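Local coordinates for putative pachytene checkpoint protein 2 (Caenorhabditis elegans, PDB 4XGU) that binds and hydrolyses ATP as a protein-remodelling AAA+ ATPase and probably plays a key role in chromosome recombination during meiosis, at residues N144-V149 with T186-G191; Y152-A157 with Q194-R199; L174-G179 with S303-A308; E35-A40 with L69-C74. All coordinates share one frame; numbering follows the deposited sequence.

Interactions 1 and 2 join the same two helices, 145-161 and 185-199, and adjoin along them: the first lies beside the nucleotide, the second at the far end of helix 185-199. Interaction 3 lies on strand 174-178, which falls between those helices in the chain; its Leu177 touches helix 185-199 and its Ile175 helix 145-161. Interaction 4 belongs to the Pch2 N-terminal domain and meets interaction 1 where Asn147 packs on Thr73 and Cys74. Every contact is chiefly aliphatic and buried, although in interaction 3 Leu305 remains partly exposed. Chemistry differs mainly in what surrounds each: interaction 1 also grips ADP phosphates, interaction 2 takes in an arginine, and interactions 3 and 4 are wholly apolar.

Interaction 1: N144-V149 with T186-G191; sequences NLKNEV and TSLCKG. With ADP (adenosine-5'-diphosphate), chain H.
Leu145 and Leu188 make the apolar part of this contact, their side chains slanting across one another with Leu145 CD2 3.9 Å from Leu188 CD1. Leu145 carries its CG anti to the backbone N (chi1 159°), which sends the branched end over to the other helix. The second methyl of Leu188, CD2, lies 4.4 Å from CG of Lys146, so the lysine contributes its aliphatic stem here. Its charged end leads away: NZ forms a salt bridge with Asp78, donates to the carbonyls of Trp136 and Leu139, and makes a cation-pi contact with the Trp136 ring. A long side chain suits this place, apolar along its stem and charged at its tip.

Leu188 lies in the first turns of helix 185-199, two residues beyond Thr186, the last residue of the predicted ATP-binding P-loop (Walker A) motif.

The first two residues of segment 186-191 bind ADP. O2B is held twice by one residue, from Thr186 N at 2.7 Å in a nearly straight bond (166°) and from Thr186 OG1 at 2.8 Å; the hydroxyl stands beside its own backbone N (chi1 -56°), which brings both donors to the same oxygen. Ser187 repeats the pattern on the alpha phosphate: its N lies 2.8 Å from O1A, and its OG gives a longer bond of 3.2 Å to that same oxygen.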
# COMPACT_ATOMS: atom_id res chain seq x y z
N ASN B 144 3.21 -21.20 -39.74
CA ASN B 144 4.31 -22.15 -39.61
C ASN B 144 4.84 -22.21 -38.17
O ASN B 144 5.99 -22.56 -37.93
CB ASN B 144 5.45 -21.81 -40.58
CG ASN B 144 6.25 -23.03 -41.00
OD1 ASN B 144 7.46 -23.09 -40.80
ND2 ASN B 144 5.57 -24.02 -41.58
N LEU B 145 3.96 -21.87 -37.24
CA LEU B 145 4.27 -21.83 -35.81
C LEU B 145 4.69 -23.19 -35.27
O LEU B 145 5.60 -23.29 -34.45
CB LEU B 145 3.06 -21.32 -35.03
CG LEU B 145 2.96 -21.65 -33.54
CD1 LEU B 145 3.99 -20.87 -32.74
CD2 LEU B 145 1.56 -21.39 -33.01
N LYS B 146 4.00 -24.24 -35.71
CA LYS B 146 4.26 -25.59 -35.24
C LYS B 146 5.69 -26.00 -35.57
O LYS B 146 6.38 -26.57 -34.72
CB LYS B 146 3.26 -26.58 -35.85
CG LYS B 146 1.82 -26.36 -35.40
CD LYS B 146 0.84 -27.17 -36.23
CE LYS B 146 1.09 -28.66 -36.10
NZ LYS B 146 0.19 -29.46 -36.99
N ASN B 147 6.12 -25.71 -36.79
CA ASN B 147 7.48 -26.04 -37.20
C ASN B 147 8.53 -25.29 -36.39
O ASN B 147 9.56 -25.85 -36.02
CB ASN B 147 7.68 -25.76 -38.69
CG ASN B 147 7.26 -26.92 -39.56
OD1 ASN B 147 7.30 -28.08 -39.14
ND2 ASN B 147 6.86 -26.62 -40.79
N GLU B 148 8.26 -24.02 -36.10
CA GLU B 148 9.22 -23.17 -35.41
C GLU B 148 9.46 -23.65 -33.98
O GLU B 148 10.60 -23.78 -33.54
CB GLU B 148 8.76 -21.72 -35.40
CG GLU B 148 8.61 -21.11 -36.79
CD GLU B 148 8.12 -19.67 -36.75
OE1 GLU B 148 7.70 -19.16 -37.81
OE2 GLU B 148 8.16 -19.06 -35.66
N VAL B 149 8.37 -23.92 -33.26
CA VAL B 149 8.45 -24.40 -31.89
C VAL B 149 9.09 -25.79 -31.83
O VAL B 149 9.98 -26.04 -31.02
CB VAL B 149 7.06 -24.46 -31.24
CG1 VAL B 149 7.13 -25.15 -29.89
CG2 VAL B 149 6.49 -23.06 -31.09
N THR B 186 -1.90 -25.01 -24.63
CA THR B 186 -1.74 -26.24 -23.87
C THR B 186 -1.59 -27.43 -24.80
O THR B 186 -0.70 -28.26 -24.62
CB THR B 186 -2.94 -26.49 -22.93
OG1 THR B 186 -3.11 -25.35 -22.07
CG2 THR B 186 -2.70 -27.73 -22.09
N SER B 187 -2.44 -27.49 -25.82
CA SER B 187 -2.40 -28.58 -26.80
C SER B 187 -1.05 -28.64 -27.50
O SER B 187 -0.54 -29.72 -27.78
CB SER B 187 -3.52 -28.42 -27.83
OG SER B 187 -4.79 -28.62 -27.23
N LEU B 188 -0.48 -27.47 -27.79
CA LEU B 188 0.86 -27.39 -28.36
C LEU B 188 1.88 -28.05 -27.44
O LEU B 188 2.71 -28.84 -27.89
CB LEU B 188 1.25 -25.94 -28.63
CG LEU B 188 0.68 -25.26 -29.87
CD1 LEU B 188 1.17 -23.83 -29.96
CD2 LEU B 188 1.08 -26.04 -31.12
N CYS B 189 1.82 -27.72 -26.16
CA CYS B 189 2.74 -28.27 -25.18
C CYS B 189 2.59 -29.78 -25.05
O CYS B 189 3.59 -30.50 -24.95
CB CYS B 189 2.54 -27.61 -23.82
SG CYS B 189 3.07 -25.89 -23.73
N LYS B 190 1.35 -30.25 -25.04
CA LYS B 190 1.09 -31.68 -24.94
C LYS B 190 1.70 -32.40 -26.14
O LYS B 190 2.50 -33.32 -25.98
CB LYS B 190 -0.41 -31.96 -24.88
CG LYS B 190 -1.18 -31.22 -23.80
CD LYS B 190 -0.99 -31.84 -22.43
CE LYS B 190 -2.17 -31.54 -21.52
NZ LYS B 190 -3.44 -32.13 -22.04
N GLY B 191 1.32 -31.97 -27.34
CA GLY B 191 1.75 -32.61 -28.56
C GLY B 191 3.25 -32.53 -28.77
O GLY B 191 3.87 -33.47 -29.28
PB ADP H . -5.37 -22.83 -24.33
O1B ADP H . -5.18 -21.70 -25.31
O2B ADP H . -4.09 -23.55 -23.97
O3B ADP H . -6.25 -22.49 -23.15
PA ADP H . -6.06 -25.50 -24.96
O1A ADP H . -4.70 -25.91 -25.47
O2A ADP H . -6.45 -25.82 -23.53
O3A ADP H . -6.22 -23.91 -25.18
O5' ADP H . -7.15 -26.17 -25.93
C5' ADP H . -8.12 -25.39 -26.62
C4' ADP H . -9.02 -26.32 -27.42
O4' ADP H . -9.48 -25.65 -28.59
C3' ADP H . -8.27 -27.56 -27.87
O3' ADP H . -8.75 -28.71 -27.16
C2' ADP H . -8.55 -27.70 -29.35
O2' ADP H . -9.48 -28.77 -29.57
C1' ADP H . -9.19 -26.38 -29.78
N9 ADP H . -8.19 -25.60 -30.56
C8 ADP H . -7.64 -24.44 -30.16
N7 ADP H . -6.76 -23.96 -31.08
C5 ADP H . -6.74 -24.84 -32.10
C6 ADP H . -6.03 -24.94 -33.39
N6 ADP H . -5.15 -23.98 -33.77
N1 ADP H . -6.29 -26.01 -34.17
C2 ADP H . -7.17 -26.96 -33.80
N3 ADP H . -7.85 -26.94 -32.63
C4 ADP H . -7.68 -25.92 -31.76

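Interaction 2: Y152-A157 with Q194-R199; sequences YVAALA and QHLSIR
Helices 152-157 and 194-199 run in broadly similar directions, their axes crossing at -44° and approaching to 11.0 Å, with Ala154 and Leu196 nearest by CA. They are neighbouring helices on the alpha/beta ATPase core of the AAA family; helix 185-199 is the one that follows the P-loop, and Val153 and Leu196 both rest on Leu294 of strand 293-299. Leu196 fills the gap between the backbones with a forked end. Its CG is anti to the carbonyl carbon (chi1 -74°), and the two methyls part from there: CD1 meets CG1 of Val153 at 3.6 Å, the two side chains crossing at about a right angle, while CD2 lies over the backbone of Ala154, 3.9 Å from its CA. Alanine suits this position because its single methyl lets the leucine come down onto the helix itself, and the beta-branched valine gives a broad wall beside it. On another side of helix 152-157, Tyr152 and Leu156 pack on Thr392, and Ala155 on Tyr395, of a second subunit. Arg199 completes the contact from the last turn of its helix. Its chain, bent at chi2 and chi3, brings the guanidinium obliquely to Ala154, with NH1 3.8 Å from the alanine CB.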
# COMPACT_ATOMS: atom_id res chain seq x y z
N TYR B 152 12.96 -25.72 -32.65
CA TYR B 152 13.71 -24.98 -31.64
C TYR B 152 13.83 -25.76 -30.34
O TYR B 152 14.91 -25.88 -29.77
CB TYR B 152 13.06 -23.62 -31.36
CG TYR B 152 13.92 -22.67 -30.56
CD1 TYR B 152 13.86 -22.65 -29.17
CD2 TYR B 152 14.78 -21.78 -31.19
CE1 TYR B 152 14.63 -21.78 -28.43
CE2 TYR B 152 15.56 -20.90 -30.46
CZ TYR B 152 15.48 -20.90 -29.08
OH TYR B 152 16.26 -20.03 -28.35
N VAL B 153 12.71 -26.30 -29.87
CA VAL B 153 12.69 -27.01 -28.60
C VAL B 153 13.47 -28.32 -28.72
O VAL B 153 14.12 -28.76 -27.77
CB VAL B 153 11.25 -27.29 -28.14
CG1 VAL B 153 11.24 -28.13 -26.89
CG2 VAL B 153 10.53 -25.97 -27.88
N ALA B 154 13.42 -28.93 -29.91
CA ALA B 154 14.22 -30.11 -30.20
C ALA B 154 15.70 -29.81 -30.04
O ALA B 154 16.47 -30.63 -29.56
CB ALA B 154 13.93 -30.63 -31.60
N ALA B 155 16.09 -28.61 -30.46
CA ALA B 155 17.48 -28.18 -30.35
C ALA B 155 17.87 -28.03 -28.89
O ALA B 155 18.96 -28.43 -28.48
CB ALA B 155 17.69 -26.88 -31.10
N LEU B 156 16.98 -27.44 -28.10
CA LEU B 156 17.21 -27.29 -26.66
C LEU B 156 17.39 -28.65 -26.01
O LEU B 156 18.27 -28.83 -25.17
CB LEU B 156 16.05 -26.54 -26.00
CG LEU B 156 15.96 -25.03 -26.22
CD1 LEU B 156 14.73 -24.49 -25.52
CD2 LEU B 156 17.21 -24.35 -25.70
N ALA B 157 16.55 -29.60 -26.40
CA ALA B 157 16.60 -30.95 -25.85
C ALA B 157 17.86 -31.69 -26.30
O ALA B 157 18.52 -32.35 -25.49
CB ALA B 157 15.36 -31.73 -26.26
N GLN B 194 4.86 -34.99 -26.67
CA GLN B 194 4.54 -36.31 -27.23
C GLN B 194 5.56 -36.69 -28.29
O GLN B 194 6.07 -37.82 -28.30
CB GLN B 194 3.13 -36.32 -27.82
CG GLN B 194 2.68 -37.67 -28.36
CD GLN B 194 2.10 -38.58 -27.28
OE1 GLN B 194 2.23 -38.31 -26.09
NE2 GLN B 194 1.46 -39.66 -27.71
N HIS B 195 5.86 -35.75 -29.18
CA HIS B 195 6.80 -36.01 -30.26
C HIS B 195 8.22 -36.15 -29.74
O HIS B 195 8.95 -37.07 -30.12
CB HIS B 195 6.72 -34.91 -31.32
CG HIS B 195 5.61 -35.09 -32.31
ND1 HIS B 195 5.62 -36.08 -33.26
CD2 HIS B 195 4.46 -34.40 -32.50
CE1 HIS B 195 4.52 -36.00 -33.99
NE2 HIS B 195 3.80 -34.99 -33.55
N LEU B 196 8.62 -35.23 -28.86
CA LEU B 196 9.97 -35.23 -28.33
C LEU B 196 10.30 -36.53 -27.60
O LEU B 196 11.41 -37.04 -27.71
CB LEU B 196 10.17 -34.04 -27.39
CG LEU B 196 10.30 -32.69 -28.08
CD1 LEU B 196 10.37 -31.58 -27.05
CD2 LEU B 196 11.53 -32.66 -28.98
N SER B 197 9.33 -37.06 -26.86
CA SER B 197 9.51 -38.32 -26.14
C SER B 197 9.81 -39.47 -27.10
O SER B 197 10.57 -40.38 -26.77
CB SER B 197 8.27 -38.64 -25.31
OG SER B 197 7.15 -38.86 -26.14
N ILE B 198 9.21 -39.42 -28.28
CA ILE B 198 9.46 -40.44 -29.31
C ILE B 198 10.76 -40.15 -30.05
O ILE B 198 11.55 -41.05 -30.30
CB ILE B 198 8.29 -40.52 -30.31
CG1 ILE B 198 7.01 -40.94 -29.60
CG2 ILE B 198 8.62 -41.49 -31.43
CD1 ILE B 198 5.77 -40.82 -30.46
N ARG B 199 10.97 -38.88 -30.40
CA ARG B 199 12.19 -38.45 -31.09
C ARG B 199 13.45 -38.81 -30.30
O ARG B 199 14.46 -39.20 -30.88
CB ARG B 199 12.15 -36.95 -31.33
CG ARG B 199 11.58 -36.53 -32.67
CD ARG B 199 12.68 -36.07 -33.61
NE ARG B 199 12.29 -34.89 -34.39
CZ ARG B 199 13.01 -33.78 -34.48
NH1 ARG B 199 14.16 -33.68 -33.82
NH2 ARG B 199 12.58 -32.76 -35.21

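Interaction 3: L174-G179 with S303-A308; sequences LILLTG and STLDKA
The backbone of Leu176 is gripped by hydrogen bonds to both Ile315 and Lys317 of strand 315-318, while Ile175 is likewise bonded to Ile295 and Cys297 on the other neighbouring strand. With the backbone of Ile175 and Leu176 bonded within the sheet, strand 174-178 meets segment 303-308 through side chains alone. It is an inner, parallel strand of the AAA alpha/beta core and leads straight into the predicted ATP-binding loop at Gly179. There phi is 152°, and a CB would be jammed against the carbonyl O of Thr178, which explains why a residue without a side chain stands at this point.

Leu305, in the loop just before helix 307-312, reaches tip to tip with two residues of the strand. Leu176 CD2 lies 3.6 Å from Leu305 CD2 and 3.7 Å from Leu305 CD1, so it touches both branches of the fork. Thr178 offers its methyl: CG2, anti to the carbonyl carbon while OG1 takes the crowded position (chi1 65°), lies 3.7 Å from Leu305 CD1. A threonine fits because it is beta-branched, as suits a strand, and can give its methyl to the leucine while its hydroxyl occupies a different branch. Leu305 also packs on Val310, and Leu176 on Leu309, both in helix 307-312.

Replacing Leu305 by an alanine would probably leave the methyls of Leu176 and Thr178 without their mate and open a gap between strand and loop. The contact is wholly aliphatic, so it should depend on the fit of methyl groups and on burial, with no directional bond between the segments to fix their register.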
# COMPACT_ATOMS: atom_id res chain seq x y z
N LEU B 174 13.62 -23.60 -20.41
CA LEU B 174 12.25 -23.15 -20.19
C LEU B 174 11.68 -22.58 -21.49
O LEU B 174 12.40 -21.94 -22.25
CB LEU B 174 12.19 -22.10 -19.07
CG LEU B 174 10.82 -21.66 -18.53
CD1 LEU B 174 10.94 -21.22 -17.08
CD2 LEU B 174 10.21 -20.54 -19.35
N ILE B 175 10.40 -22.83 -21.73
CA ILE B 175 9.74 -22.26 -22.90
C ILE B 175 8.39 -21.67 -22.51
O ILE B 175 7.67 -22.24 -21.69
CB ILE B 175 9.56 -23.32 -24.01
CG1 ILE B 175 8.65 -22.79 -25.12
CG2 ILE B 175 9.00 -24.60 -23.43
CD1 ILE B 175 8.20 -23.84 -26.10
N LEU B 176 8.05 -20.52 -23.09
CA LEU B 176 6.84 -19.80 -22.74
C LEU B 176 5.95 -19.53 -23.96
O LEU B 176 6.39 -18.94 -24.94
CB LEU B 176 7.19 -18.48 -22.06
CG LEU B 176 6.06 -17.53 -21.68
CD1 LEU B 176 5.25 -18.10 -20.54
CD2 LEU B 176 6.63 -16.17 -21.32
N LEU B 177 4.70 -19.98 -23.88
CA LEU B 177 3.70 -19.69 -24.91
C LEU B 177 2.65 -18.74 -24.36
O LEU B 177 2.12 -18.96 -23.28
CB LEU B 177 3.04 -20.98 -25.39
CG LEU B 177 3.94 -22.05 -26.00
CD1 LEU B 177 3.13 -23.31 -26.29
CD2 LEU B 177 4.59 -21.54 -27.27
N THR B 178 2.36 -17.67 -25.09
CA THR B 178 1.35 -16.71 -24.64
C THR B 178 0.34 -16.39 -25.73
O THR B 178 0.60 -16.60 -26.92
CB THR B 178 1.99 -15.40 -24.15
OG1 THR B 178 2.62 -14.74 -25.26
CG2 THR B 178 3.01 -15.66 -23.06
N GLY B 179 -0.82 -15.88 -25.31
CA GLY B 179 -1.88 -15.53 -26.23
C GLY B 179 -3.24 -15.63 -25.57
O GLY B 179 -3.33 -15.91 -24.38
N SER B 303 -0.08 -9.31 -23.15
CA SER B 303 0.43 -7.95 -22.98
C SER B 303 0.62 -7.47 -21.53
O SER B 303 0.77 -6.27 -21.29
CB SER B 303 -0.48 -6.95 -23.71
OG SER B 303 -0.12 -5.62 -23.40
N THR B 304 0.62 -8.39 -20.57
CA THR B 304 0.98 -8.04 -19.20
C THR B 304 1.83 -9.16 -18.61
O THR B 304 1.67 -9.56 -17.46
CB THR B 304 -0.26 -7.79 -18.31
OG1 THR B 304 -1.27 -7.13 -19.08
CG2 THR B 304 0.10 -6.92 -17.11
N LEU B 305 2.75 -9.65 -19.43
CA LEU B 305 3.62 -10.77 -19.07
C LEU B 305 4.54 -10.43 -17.91
O LEU B 305 5.10 -9.33 -17.86
CB LEU B 305 4.44 -11.19 -20.28
CG LEU B 305 4.34 -12.66 -20.71
CD1 LEU B 305 5.13 -12.88 -21.99
CD2 LEU B 305 4.83 -13.57 -19.60
N ASP B 306 4.70 -11.37 -16.99
CA ASP B 306 5.60 -11.18 -15.86
C ASP B 306 7.05 -11.16 -16.34
O ASP B 306 7.51 -12.09 -16.99
CB ASP B 306 5.40 -12.28 -14.81
CG ASP B 306 4.03 -12.22 -14.14
OD1 ASP B 306 3.36 -11.17 -14.25
OD2 ASP B 306 3.63 -13.22 -13.51
N LYS B 307 7.75 -10.07 -16.01
CA LYS B 307 9.13 -9.86 -16.43
C LYS B 307 10.05 -11.01 -16.00
O LYS B 307 10.98 -11.38 -16.71
CB LYS B 307 9.66 -8.54 -15.87
CG LYS B 307 11.10 -8.23 -16.21
CD LYS B 307 11.20 -7.14 -17.26
CE LYS B 307 12.65 -6.70 -17.47
NZ LYS B 307 12.76 -5.56 -18.42
N ALA B 308 9.76 -11.57 -14.82
CA ALA B 308 10.58 -12.64 -14.26
C ALA B 308 10.56 -13.88 -15.14
O ALA B 308 11.55 -14.61 -15.21
CB ALA B 308 10.09 -12.98 -12.87

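Interaction 4: E35-A40 with L69-C74; sequences ELIKAA and LVIGTC
Leu69 opens the strand segment and meets Leu36 and Ala40, one turn apart on the helix. Its CG stands between the backbone N and the carbonyl carbon (chi1 79°), a conformation that turns the fork toward the helix. CD2 does most of the touching, lying 3.9 Å from CB of Ala40 and 4.1 Å from CD2 of Leu36, whose side chain comes toward it tip to tip. The short alanine leaves space for the leucine to sit close to the helix backbone, and the longer Leu36 reaches its end to meet it.

Two residues on, Ile71 faces the helix again, as alternation along a strand requires. Its CD1 reaches CG2 of Ile37 at 3.9 Å, the side chains slanting past each other, and lies 4.0 Å from the carbonyl O of Ile37. Isoleucine suits the place by being long enough, through its CG1 arm, to span from strand to helix. Farther on, Thr73 N is bonded to Asn46 OD1.

Helix 35-40 thus lies over strand 69-72 at 65°, their axes 10.1 Å apart, within the Pch2 N-terminal domain. The strand pairs antiparallel with strand 12-16, whose Ala13 and Ile15 touch Ile37 and whose Ile15 also touches Leu69, while Leu69 and Ile71 make backbone bonds with Ile50 and Trp47; at the segment's far end, Cys74 packs on Met150 and Ser151 of helix 145-161.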
# COMPACT_ATOMS: atom_id res chain seq x y z
N GLU B 35 11.65 -50.44 -45.30
CA GLU B 35 10.98 -50.68 -46.57
C GLU B 35 9.57 -50.08 -46.52
O GLU B 35 9.11 -49.47 -47.49
CB GLU B 35 10.92 -52.19 -46.86
CG GLU B 35 11.40 -52.59 -48.26
CD GLU B 35 12.88 -52.29 -48.51
OE1 GLU B 35 13.61 -51.97 -47.54
OE2 GLU B 35 13.31 -52.39 -49.68
N LEU B 36 8.91 -50.25 -45.39
CA LEU B 36 7.60 -49.64 -45.14
C LEU B 36 7.64 -48.13 -45.31
O LEU B 36 6.77 -47.54 -45.95
CB LEU B 36 7.10 -49.99 -43.74
CG LEU B 36 5.92 -49.16 -43.23
CD1 LEU B 36 4.66 -49.46 -44.01
CD2 LEU B 36 5.70 -49.37 -41.73
N ILE B 37 8.65 -47.50 -44.72
CA ILE B 37 8.79 -46.05 -44.76
C ILE B 37 9.08 -45.55 -46.17
O ILE B 37 8.60 -44.49 -46.57
CB ILE B 37 9.89 -45.59 -43.79
CG1 ILE B 37 9.50 -45.94 -42.35
CG2 ILE B 37 10.11 -44.09 -43.90
CD1 ILE B 37 10.58 -45.66 -41.35
N LYS B 38 9.86 -46.32 -46.93
CA LYS B 38 10.14 -45.95 -48.32
C LYS B 38 8.86 -45.99 -49.14
O LYS B 38 8.62 -45.12 -49.98
CB LYS B 38 11.19 -46.88 -48.92
N ALA B 39 8.02 -46.99 -48.89
CA ALA B 39 6.77 -47.15 -49.64
C ALA B 39 5.75 -46.10 -49.22
O ALA B 39 4.99 -45.59 -50.05
CB ALA B 39 6.21 -48.55 -49.44
N ALA B 40 5.72 -45.79 -47.93
CA ALA B 40 4.76 -44.83 -47.40
C ALA B 40 5.10 -43.39 -47.80
O ALA B 40 4.21 -42.55 -47.89
CB ALA B 40 4.69 -44.95 -45.89
N LEU B 69 1.84 -44.51 -38.69
CA LEU B 69 3.15 -43.92 -38.91
C LEU B 69 3.02 -42.45 -39.29
O LEU B 69 2.04 -42.04 -39.90
CB LEU B 69 3.93 -44.69 -39.98
CG LEU B 69 3.61 -44.47 -41.46
CD1 LEU B 69 4.48 -43.37 -42.07
CD2 LEU B 69 3.78 -45.76 -42.23
N VAL B 70 4.03 -41.67 -38.91
CA VAL B 70 4.10 -40.26 -39.27
C VAL B 70 5.46 -39.97 -39.88
O VAL B 70 6.49 -40.41 -39.37
CB VAL B 70 3.90 -39.34 -38.06
CG1 VAL B 70 3.75 -37.89 -38.51
CG2 VAL B 70 2.68 -39.77 -37.25
N ILE B 71 5.47 -39.24 -40.99
CA ILE B 71 6.71 -38.75 -41.58
C ILE B 71 6.71 -37.23 -41.60
O ILE B 71 5.83 -36.61 -42.20
CB ILE B 71 6.92 -39.28 -43.00
CG1 ILE B 71 7.01 -40.80 -42.99
CG2 ILE B 71 8.17 -38.67 -43.63
CD1 ILE B 71 7.27 -41.40 -44.35
N GLY B 72 7.68 -36.63 -40.93
CA GLY B 72 7.69 -35.19 -40.78
C GLY B 72 9.06 -34.55 -40.82
O GLY B 72 10.06 -35.16 -40.41
N THR B 73 9.11 -33.32 -41.30
CA THR B 73 10.33 -32.53 -41.29
C THR B 73 10.00 -31.07 -41.03
O THR B 73 8.87 -30.63 -41.26
CB THR B 73 11.09 -32.63 -42.62
OG1 THR B 73 12.27 -31.82 -42.55
CG2 THR B 73 10.21 -32.14 -43.76
N CYS B 74 10.98 -30.32 -40.57
CA CYS B 74 10.80 -28.90 -40.30
C CYS B 74 11.21 -28.06 -41.50
O CYS B 74 11.00 -26.85 -41.53
CB CYS B 74 11.58 -28.48 -39.05
SG CYS B 74 11.07 -29.35 -37.54